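Local coordinates for protein putative mandelate racemase/muconate lactonizing enzyme (Bordetella bronchiseptica, PDB 3DDM) that is of unknown activity but belongs to the mandelate racemase/muconate lactonizing enzyme family of the enolase superfamily, at residues D161-K166 with E194-A199; A173-V178 with L227-E232. The protein carries 1 engineered substitution. One frame throughout, in Å; residues are numbered along the deposited sequence.

Contact 1. Residues D161-K166 with E194-A199; sequences DVVARK and ELLGAA
Val163, on helix 159-169, reaches across to Leu195 and Leu196 at the C-terminal end of helix 182-196, and one methyl does all the touching. The contact between the segments is apolar. Val163 CG1 lies 3.7 Å from Leu196 CD2 and 4.2 Å from Leu195 CD2, so the single branch meets one methyl of each leucine. Having CG1 anti to the backbone N (chi1 163°) turns that branch out of its helix toward both of them. Val163 and Leu195 run past each other in opposite senses, whereas Leu196 comes across the valine at a slant. Leu195 is exposed, Val163 buried; the side chains of Val163 and Leu196 also rest on Ile154 and Phe174 respectively, in the strands beneath.

The backbone bonds here belong to the helices themselves. Lys166 N binds Val162 O at 2.8 Å in the continuing helix, while the other helix ends at Leu196, and Gly197 just after it has positive phi (103°), with a weak bond from Gly197 N to Glu194 O. The arrangement joins two successive outer helices, separated in the chain by strand 174-177, as in the beta/alpha barrel of the enolase superfamily C-terminal domain.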
ATOM      1  N   ASP A 161     -14.774 -27.985 -19.490  1.00 54.49           N
ATOM      2  CA  ASP A 161     -16.179 -27.783 -19.152  1.00 52.13           C
ATOM      3  C   ASP A 161     -16.625 -26.330 -19.238  1.00 50.96           C
ATOM      4  O   ASP A 161     -17.600 -26.022 -19.923  1.00 51.70           O
ATOM      5  CB  ASP A 161     -16.485 -28.302 -17.752  1.00 53.09           C
ATOM      6  CG  ASP A 161     -16.475 -29.816 -17.679  1.00 56.84           C
ATOM      7  OD1 ASP A 161     -16.702 -30.465 -18.729  1.00 58.40           O
ATOM      8  OD2 ASP A 161     -16.257 -30.358 -16.569  1.00 57.79           O
ATOM      9  N   VAL A 162     -15.931 -25.430 -18.548  1.00 48.28           N
ATOM     10  CA  VAL A 162     -16.328 -24.031 -18.598  1.00 45.94           C
ATOM     11  C   VAL A 162     -16.008 -23.420 -19.962  1.00 45.72           C
ATOM     12  O   VAL A 162     -16.703 -22.514 -20.413  1.00 46.08           O
ATOM     13  CB  VAL A 162     -15.676 -23.186 -17.461  1.00 43.39           C
ATOM     14  CG1 VAL A 162     -15.063 -24.086 -16.427  1.00 39.53           C
ATOM     15  CG2 VAL A 162     -14.666 -22.224 -18.029  1.00 43.82           C
ATOM     16  N   VAL A 163     -14.964 -23.908 -20.624  1.00 45.12           N
ATOM     17  CA  VAL A 163     -14.632 -23.383 -21.947  1.00 44.86           C
ATOM     18  C   VAL A 163     -15.784 -23.709 -22.893  1.00 44.00           C
ATOM     19  O   VAL A 163     -16.145 -22.914 -23.750  1.00 44.89           O
ATOM     20  CB  VAL A 163     -13.338 -24.008 -22.514  1.00 45.29           C
ATOM     21  CG1 VAL A 163     -13.261 -23.771 -24.021  1.00 42.48           C
ATOM     22  CG2 VAL A 163     -12.123 -23.405 -21.822  1.00 44.40           C
ATOM     23  N   ALA A 164     -16.360 -24.890 -22.737  1.00 43.54           N
ATOM     24  CA  ALA A 164     -17.477 -25.276 -23.580  1.00 44.51           C
ATOM     25  C   ALA A 164     -18.634 -24.311 -23.301  1.00 45.15           C
ATOM     26  O   ALA A 164     -19.237 -23.741 -24.218  1.00 45.30           O
ATOM     27  CB  ALA A 164     -17.892 -26.711 -23.271  1.00 42.26           C
ATOM     28  N   ARG A 165     -18.910 -24.120 -22.016  1.00 46.44           N
ATOM     29  CA  ARG A 165     -19.983 -23.252 -21.559  1.00 45.79           C
ATOM     30  C   ARG A 165     -19.832 -21.817 -22.063  1.00 45.49           C
ATOM     31  O   ARG A 165     -20.799 -21.225 -22.543  1.00 45.29           O
ATOM     32  CB  ARG A 165     -20.028 -23.268 -20.031  1.00 46.06           C
ATOM     33  CG  ARG A 165     -21.350 -22.834 -19.440  1.00 49.37           C
ATOM     34  CD  ARG A 165     -21.294 -22.784 -17.924  1.00 51.29           C
ATOM     35  NE  ARG A 165     -20.646 -21.567 -17.442  1.00 56.08           N
ATOM     36  CZ  ARG A 165     -19.557 -21.547 -16.674  1.00 58.44           C
ATOM     37  NH1 ARG A 165     -18.985 -22.685 -16.298  1.00 57.97           N
ATOM     38  NH2 ARG A 165     -19.046 -20.385 -16.275  1.00 59.02           N
ATOM     39  N   LYS A 166     -18.624 -21.264 -21.963  1.00 44.41           N
ATOM     40  CA  LYS A 166     -18.376 -19.893 -22.398  1.00 43.56           C
ATOM     41  C   LYS A 166     -18.418 -19.775 -23.916  1.00 43.93           C
ATOM     42  O   LYS A 166     -18.743 -18.716 -24.470  1.00 42.56           O
ATOM     43  CB  LYS A 166     -17.022 -19.409 -21.883  1.00 42.53           C
ATOM     44  CG  LYS A 166     -16.808 -19.614 -20.390  1.00 44.36           C
ATOM     45  CD  LYS A 166     -17.943 -19.060 -19.550  1.00 46.07           C
ATOM     46  CE  LYS A 166     -18.016 -17.547 -19.635  1.00 47.98           C
ATOM     47  NZ  LYS A 166     -19.089 -17.042 -18.739  1.00 48.72           N
ATOM     48  N   GLU A 194      -6.916 -28.796 -28.143  1.00 66.48           N
ATOM     49  CA  GLU A 194      -7.492 -29.849 -28.967  1.00 68.04           C
ATOM     50  C   GLU A 194      -8.972 -29.549 -29.176  1.00 67.82           C
ATOM     51  O   GLU A 194      -9.452 -29.477 -30.307  1.00 67.94           O
ATOM     52  CB  GLU A 194      -7.356 -31.195 -28.264  1.00 70.70           C
ATOM     53  CG  GLU A 194      -5.958 -31.756 -28.221  1.00 75.68           C
ATOM     54  CD  GLU A 194      -5.830 -32.878 -27.205  1.00 79.80           C
ATOM     55  OE1 GLU A 194      -6.823 -33.624 -27.025  1.00 79.98           O
ATOM     56  OE2 GLU A 194      -4.740 -33.017 -26.594  1.00 81.42           O
ATOM     57  N   LEU A 195      -9.682 -29.381 -28.066  1.00 67.05           N
ATOM     58  CA  LEU A 195     -11.107 -29.087 -28.079  1.00 66.90           C
ATOM     59  C   LEU A 195     -11.441 -27.911 -29.010  1.00 66.29           C
ATOM     60  O   LEU A 195     -12.278 -28.035 -29.903  1.00 65.60           O
ATOM     61  CB  LEU A 195     -11.574 -28.778 -26.646  1.00 67.25           C
ATOM     62  CG  LEU A 195     -13.054 -28.477 -26.379  1.00 66.87           C
ATOM     63  CD1 LEU A 195     -13.858 -29.761 -26.428  1.00 67.77           C
ATOM     64  CD2 LEU A 195     -13.207 -27.830 -25.019  1.00 66.06           C
ATOM     65  N   LEU A 196     -10.770 -26.781 -28.805  1.00 66.07           N
ATOM     66  CA  LEU A 196     -11.002 -25.573 -29.597  1.00 65.40           C
ATOM     67  C   LEU A 196     -10.556 -25.661 -31.045  1.00 64.84           C
ATOM     68  O   LEU A 196     -11.023 -24.902 -31.897  1.00 65.06           O
ATOM     69  CB  LEU A 196     -10.306 -24.387 -28.943  1.00 65.71           C
ATOM     70  CG  LEU A 196     -10.754 -24.117 -27.514  1.00 66.92           C
ATOM     71  CD1 LEU A 196      -9.782 -23.153 -26.853  1.00 68.10           C
ATOM     72  CD2 LEU A 196     -12.170 -23.568 -27.527  1.00 66.15           C
ATOM     73  N   GLY A 197      -9.636 -26.569 -31.329  1.00 63.74           N
ATOM     74  CA  GLY A 197      -9.177 -26.697 -32.693  1.00 63.12           C
ATOM     75  C   GLY A 197      -7.825 -26.070 -32.941  1.00 62.57           C
ATOM     76  O   GLY A 197      -6.794 -26.697 -32.689  1.00 64.90           O
ATOM     77  N   ALA A 198      -7.808 -24.836 -33.427  1.00 60.33           N
ATOM     78  CA  ALA A 198      -6.535 -24.196 -33.716  1.00 58.97           C
ATOM     79  C   ALA A 198      -6.641 -22.719 -34.065  1.00 58.50           C
ATOM     80  O   ALA A 198      -5.731 -21.941 -33.778  1.00 58.94           O
ATOM     81  CB  ALA A 198      -5.844 -24.937 -34.843  1.00 57.77           C
ATOM     82  N   ALA A 199      -7.740 -22.323 -34.692  1.00 56.68           N
ATOM     83  CA  ALA A 199      -7.895 -20.924 -35.056  1.00 55.83           C
ATOM     84  C   ALA A 199      -8.303 -20.077 -33.850  1.00 54.58           C
ATOM     85  O   ALA A 199      -8.170 -18.856 -33.872  1.00 55.10           O
ATOM     86  CB  ALA A 199      -8.925 -20.785 -36.176  1.00 55.27           C
TER

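Contact 2. Residues A173-V178 with L227-E232; sequences AFKLKV and LDWLEE
The backbones of 173-178 and 227-232 do not pair: their closest CA atoms, those of Lys175 and Leu227, are 9.1 Å apart, because strand 202-205 runs between strands 174-177 and 229-231, parallel to both. Side chains must therefore bridge the gap, and Lys175 and Glu231 do so, each with its CB directed at the opposite segment.

Lys175 NZ forms a salt bridge with Glu231 OE1 at 2.7 Å. The ammonium approaches that oxygen on its syn side, 29° out of the carboxylate plane, and stands 3.4 Å from Glu231 OE2. The two side chains cross at about a right angle. The lysine starts with CG anti to its backbone N and then bends at chi3 (70°), which swings CE and NZ round to the carboxylate; the glutamate comes from its own strand on an extended chain. Trp229 joins from beside Glu231: its NE1 gives a weak hydrogen bond to Glu231 OE1 at 3.4 Å, and Lys175 CD lies 4.3 Å from the same Trp229 NE1, approaching the ring obliquely.

Glu231 OE1 thus takes bonds from the lysine and the indole, and a further one from Gln279 NE2, while Lys175 NZ also bonds to Tyr150 OH. All three touching residues are buried, so this network satisfies polar atoms inside the protein. Asp205 OD1 lies close to Glu231 OE2, and Asp205 OD2 is salt-bridged to Lys177 NZ. Lys175 and Lys177 probably match the Lys-x-Lys pair on this superfamily's second barrel strand, and Asp205 and Glu231, on the next two strands, its metal-binding carboxylates.

Around this cluster the parallel strands curl into the barrel: 146-154 borders 174-177, Met203 of strand 202-205 touches both Lys175 and Trp229, and His308 of strand 304-309 touches Lys175 and Glu231 from across the interior.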
ATOM      1  N   ALA A 173     -12.518 -16.697 -27.610  1.00 45.62           N
ATOM      2  CA  ALA A 173     -11.138 -16.594 -27.121  1.00 44.61           C
ATOM      3  C   ALA A 173     -11.178 -16.895 -25.622  1.00 44.09           C
ATOM      4  O   ALA A 173     -12.117 -16.502 -24.930  1.00 42.72           O
ATOM      5  CB  ALA A 173     -10.575 -15.200 -27.374  1.00 44.60           C
ATOM      6  N   PHE A 174     -10.163 -17.594 -25.122  1.00 44.01           N
ATOM      7  CA  PHE A 174     -10.139 -17.982 -23.713  1.00 44.25           C
ATOM      8  C   PHE A 174      -8.767 -17.872 -23.047  1.00 45.16           C
ATOM      9  O   PHE A 174      -7.734 -18.011 -23.704  1.00 44.17           O
ATOM     10  CB  PHE A 174     -10.644 -19.427 -23.593  1.00 42.25           C
ATOM     11  CG  PHE A 174     -11.901 -19.689 -24.375  1.00 40.35           C
ATOM     12  CD1 PHE A 174     -13.154 -19.547 -23.782  1.00 40.22           C
ATOM     13  CD2 PHE A 174     -11.835 -19.983 -25.735  1.00 38.05           C
ATOM     14  CE1 PHE A 174     -14.325 -19.685 -24.535  1.00 39.28           C
ATOM     15  CE2 PHE A 174     -12.998 -20.119 -26.495  1.00 38.80           C
ATOM     16  CZ  PHE A 174     -14.245 -19.969 -25.898  1.00 37.19           C
ATOM     17  N   LYS A 175      -8.775 -17.607 -21.738  1.00 45.45           N
ATOM     18  CA  LYS A 175      -7.550 -17.520 -20.955  1.00 45.93           C
ATOM     19  C   LYS A 175      -7.658 -18.453 -19.753  1.00 47.43           C
ATOM     20  O   LYS A 175      -8.606 -18.364 -18.976  1.00 46.17           O
ATOM     21  CB  LYS A 175      -7.285 -16.090 -20.471  1.00 45.55           C
ATOM     22  CG  LYS A 175      -5.921 -15.940 -19.768  1.00 45.21           C
ATOM     23  CD  LYS A 175      -5.498 -14.483 -19.548  1.00 43.59           C
ATOM     24  CE  LYS A 175      -6.340 -13.789 -18.502  1.00 44.01           C
ATOM     25  NZ  LYS A 175      -5.969 -12.359 -18.337  1.00 44.02           N
ATOM     26  N   LEU A 176      -6.677 -19.346 -19.623  1.00 49.41           N
ATOM     27  CA  LEU A 176      -6.610 -20.321 -18.538  1.00 51.67           C
ATOM     28  C   LEU A 176      -5.707 -19.875 -17.391  1.00 52.32           C
ATOM     29  O   LEU A 176      -4.727 -19.159 -17.600  1.00 52.14           O
ATOM     30  CB  LEU A 176      -6.073 -21.654 -19.063  1.00 54.58           C
ATOM     31  CG  LEU A 176      -6.977 -22.629 -19.819  1.00 58.29           C
ATOM     32  CD1 LEU A 176      -8.006 -21.885 -20.670  1.00 60.18           C
ATOM     33  CD2 LEU A 176      -6.097 -23.531 -20.673  1.00 56.94           C
ATOM     34  N   LYS A 177      -6.045 -20.314 -16.183  1.00 52.83           N
ATOM     35  CA  LYS A 177      -5.254 -20.006 -14.998  1.00 53.02           C
ATOM     36  C   LYS A 177      -4.287 -21.171 -14.839  1.00 53.76           C
ATOM     37  O   LYS A 177      -4.680 -22.328 -14.943  1.00 55.47           O
ATOM     38  CB  LYS A 177      -6.133 -19.935 -13.739  1.00 52.43           C
ATOM     39  CG  LYS A 177      -7.284 -18.932 -13.764  1.00 52.87           C
ATOM     40  CD  LYS A 177      -6.989 -17.674 -12.955  1.00 52.15           C
ATOM     41  CE  LYS A 177      -6.404 -16.558 -13.829  1.00 54.03           C
ATOM     42  NZ  LYS A 177      -6.112 -15.303 -13.054  1.00 53.25           N
ATOM     43  N   VAL A 178      -3.022 -20.866 -14.595  1.00 55.51           N
ATOM     44  CA  VAL A 178      -2.015 -21.896 -14.396  1.00 56.65           C
ATOM     45  C   VAL A 178      -1.127 -21.438 -13.254  1.00 57.79           C
ATOM     46  O   VAL A 178      -1.270 -20.316 -12.770  1.00 57.94           O
ATOM     47  CB  VAL A 178      -1.154 -22.091 -15.656  1.00 56.42           C
ATOM     48  CG1 VAL A 178      -2.026 -22.525 -16.812  1.00 56.83           C
ATOM     49  CG2 VAL A 178      -0.431 -20.799 -16.002  1.00 57.40           C
ATOM     50  N   LEU A 227      -0.259 -20.690 -27.571  1.00 52.22           N
ATOM     51  CA  LEU A 227      -0.872 -19.587 -26.842  1.00 49.95           C
ATOM     52  C   LEU A 227      -0.572 -18.235 -27.482  1.00 48.46           C
ATOM     53  O   LEU A 227       0.464 -18.062 -28.112  1.00 49.07           O
ATOM     54  CB  LEU A 227      -0.383 -19.590 -25.393  1.00 49.11           C
ATOM     55  CG  LEU A 227      -0.592 -20.895 -24.620  1.00 50.33           C
ATOM     56  CD1 LEU A 227      -0.069 -20.722 -23.210  1.00 51.28           C
ATOM     57  CD2 LEU A 227      -2.068 -21.268 -24.588  1.00 49.80           C
ATOM     58  N   ASP A 228      -1.486 -17.284 -27.325  1.00 47.21           N
ATOM     59  CA  ASP A 228      -1.297 -15.945 -27.870  1.00 46.08           C
ATOM     60  C   ASP A 228      -0.367 -15.160 -26.962  1.00 45.43           C
ATOM     61  O   ASP A 228       0.299 -14.227 -27.405  1.00 43.61           O
ATOM     62  CB  ASP A 228      -2.635 -15.214 -27.986  1.00 48.00           C
ATOM     63  CG  ASP A 228      -3.338 -15.484 -29.302  1.00 49.54           C
ATOM     64  OD1 ASP A 228      -3.293 -16.648 -29.773  1.00 52.12           O
ATOM     65  OD2 ASP A 228      -3.945 -14.536 -29.851  1.00 47.80           O
ATOM     66  N   TRP A 229      -0.350 -15.530 -25.684  1.00 45.36           N
ATOM     67  CA  TRP A 229       0.522 -14.884 -24.712  1.00 47.30           C
ATOM     68  C   TRP A 229       0.488 -15.577 -23.348  1.00 49.07           C
ATOM     69  O   TRP A 229      -0.497 -16.232 -22.989  1.00 49.35           O
ATOM     70  CB  TRP A 229       0.170 -13.396 -24.565  1.00 46.41           C
ATOM     71  CG  TRP A 229      -1.030 -13.078 -23.709  1.00 47.33           C
ATOM     72  CD1 TRP A 229      -1.153 -13.257 -22.355  1.00 46.70           C
ATOM     73  CD2 TRP A 229      -2.244 -12.445 -24.139  1.00 48.97           C
ATOM     74  NE1 TRP A 229      -2.365 -12.769 -21.916  1.00 46.54           N
ATOM     75  CE2 TRP A 229      -3.054 -12.266 -22.987  1.00 47.47           C
ATOM     76  CE3 TRP A 229      -2.727 -12.010 -25.385  1.00 48.67           C
ATOM     77  CZ2 TRP A 229      -4.316 -11.673 -23.046  1.00 46.53           C
ATOM     78  CZ3 TRP A 229      -3.985 -11.418 -25.443  1.00 47.56           C
ATOM     79  CH2 TRP A 229      -4.764 -11.257 -24.277  1.00 48.61           C
ATOM     80  N   LEU A 230       1.585 -15.440 -22.605  1.00 48.46           N
ATOM     81  CA  LEU A 230       1.717 -16.025 -21.276  1.00 47.77           C
ATOM     82  C   LEU A 230       1.673 -14.833 -20.316  1.00 46.97           C
ATOM     83  O   LEU A 230       2.567 -13.983 -20.321  1.00 46.26           O
ATOM     84  CB  LEU A 230       3.057 -16.753 -21.168  1.00 49.94           C
ATOM     85  CG  LEU A 230       3.142 -18.013 -20.311  1.00 51.77           C
ATOM     86  CD1 LEU A 230       4.585 -18.523 -20.302  1.00 52.21           C
ATOM     87  CD2 LEU A 230       2.665 -17.704 -18.905  1.00 52.38           C
ATOM     88  N   GLU A 231       0.631 -14.765 -19.496  1.00 44.74           N
ATOM     89  CA  GLU A 231       0.477 -13.635 -18.592  1.00 42.77           C
ATOM     90  C   GLU A 231       1.094 -13.782 -17.206  1.00 41.13           C
ATOM     91  O   GLU A 231       0.926 -14.797 -16.533  1.00 40.43           O
ATOM     92  CB  GLU A 231      -1.000 -13.292 -18.456  1.00 41.20           C
ATOM     93  CG  GLU A 231      -1.230 -11.934 -17.876  1.00 42.16           C
ATOM     94  CD  GLU A 231      -2.693 -11.602 -17.780  1.00 45.27           C
ATOM     95  OE1 GLU A 231      -3.376 -11.639 -18.830  1.00 47.09           O
ATOM     96  OE2 GLU A 231      -3.157 -11.303 -16.656  1.00 46.68           O
ATOM     97  N   GLU A 232       1.804 -12.736 -16.801  1.00 39.36           N
ATOM     98  CA  GLU A 232       2.481 -12.656 -15.514  1.00 39.28           C
ATOM     99  C   GLU A 232       3.177 -13.950 -15.048  1.00 38.35           C
ATOM    100  O   GLU A 232       2.932 -14.429 -13.937  1.00 36.60           O
ATOM    101  CB  GLU A 232       1.495 -12.178 -14.439  1.00 40.27           C
ATOM    102  CG  GLU A 232       0.887 -10.803 -14.697  1.00 40.75           C
ATOM    103  CD  GLU A 232       0.667 -10.010 -13.412  1.00 42.94           C
ATOM    104  OE1 GLU A 232       1.252  -8.914 -13.284  1.00 44.85           O
ATOM    105  OE2 GLU A 232      -0.084 -10.477 -12.527  1.00 44.79           O
TER

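How the contacts relate
Contacts 1 and 2 have centres about 13 Å apart and lie on the same side of the chain's centre, in the barrel-type C-terminal domain. Their segments alternate along the chain: 161-166, then 173-178, then 194-199, then 227-232. Strand 174-177 follows helix 159-169 and precedes helix 182-196, so contact 1 joins the helices on either side of it in sequence, outside the sheet, while contact 2 reaches from that strand through the interior. Phe174 links the layers: its CE2 packs 3.7 Å from Leu196 CD2, and its CE1 touches Val163 O and Lys166 CB. Alternate residues of one strand thus serve the helical shell and the polar core.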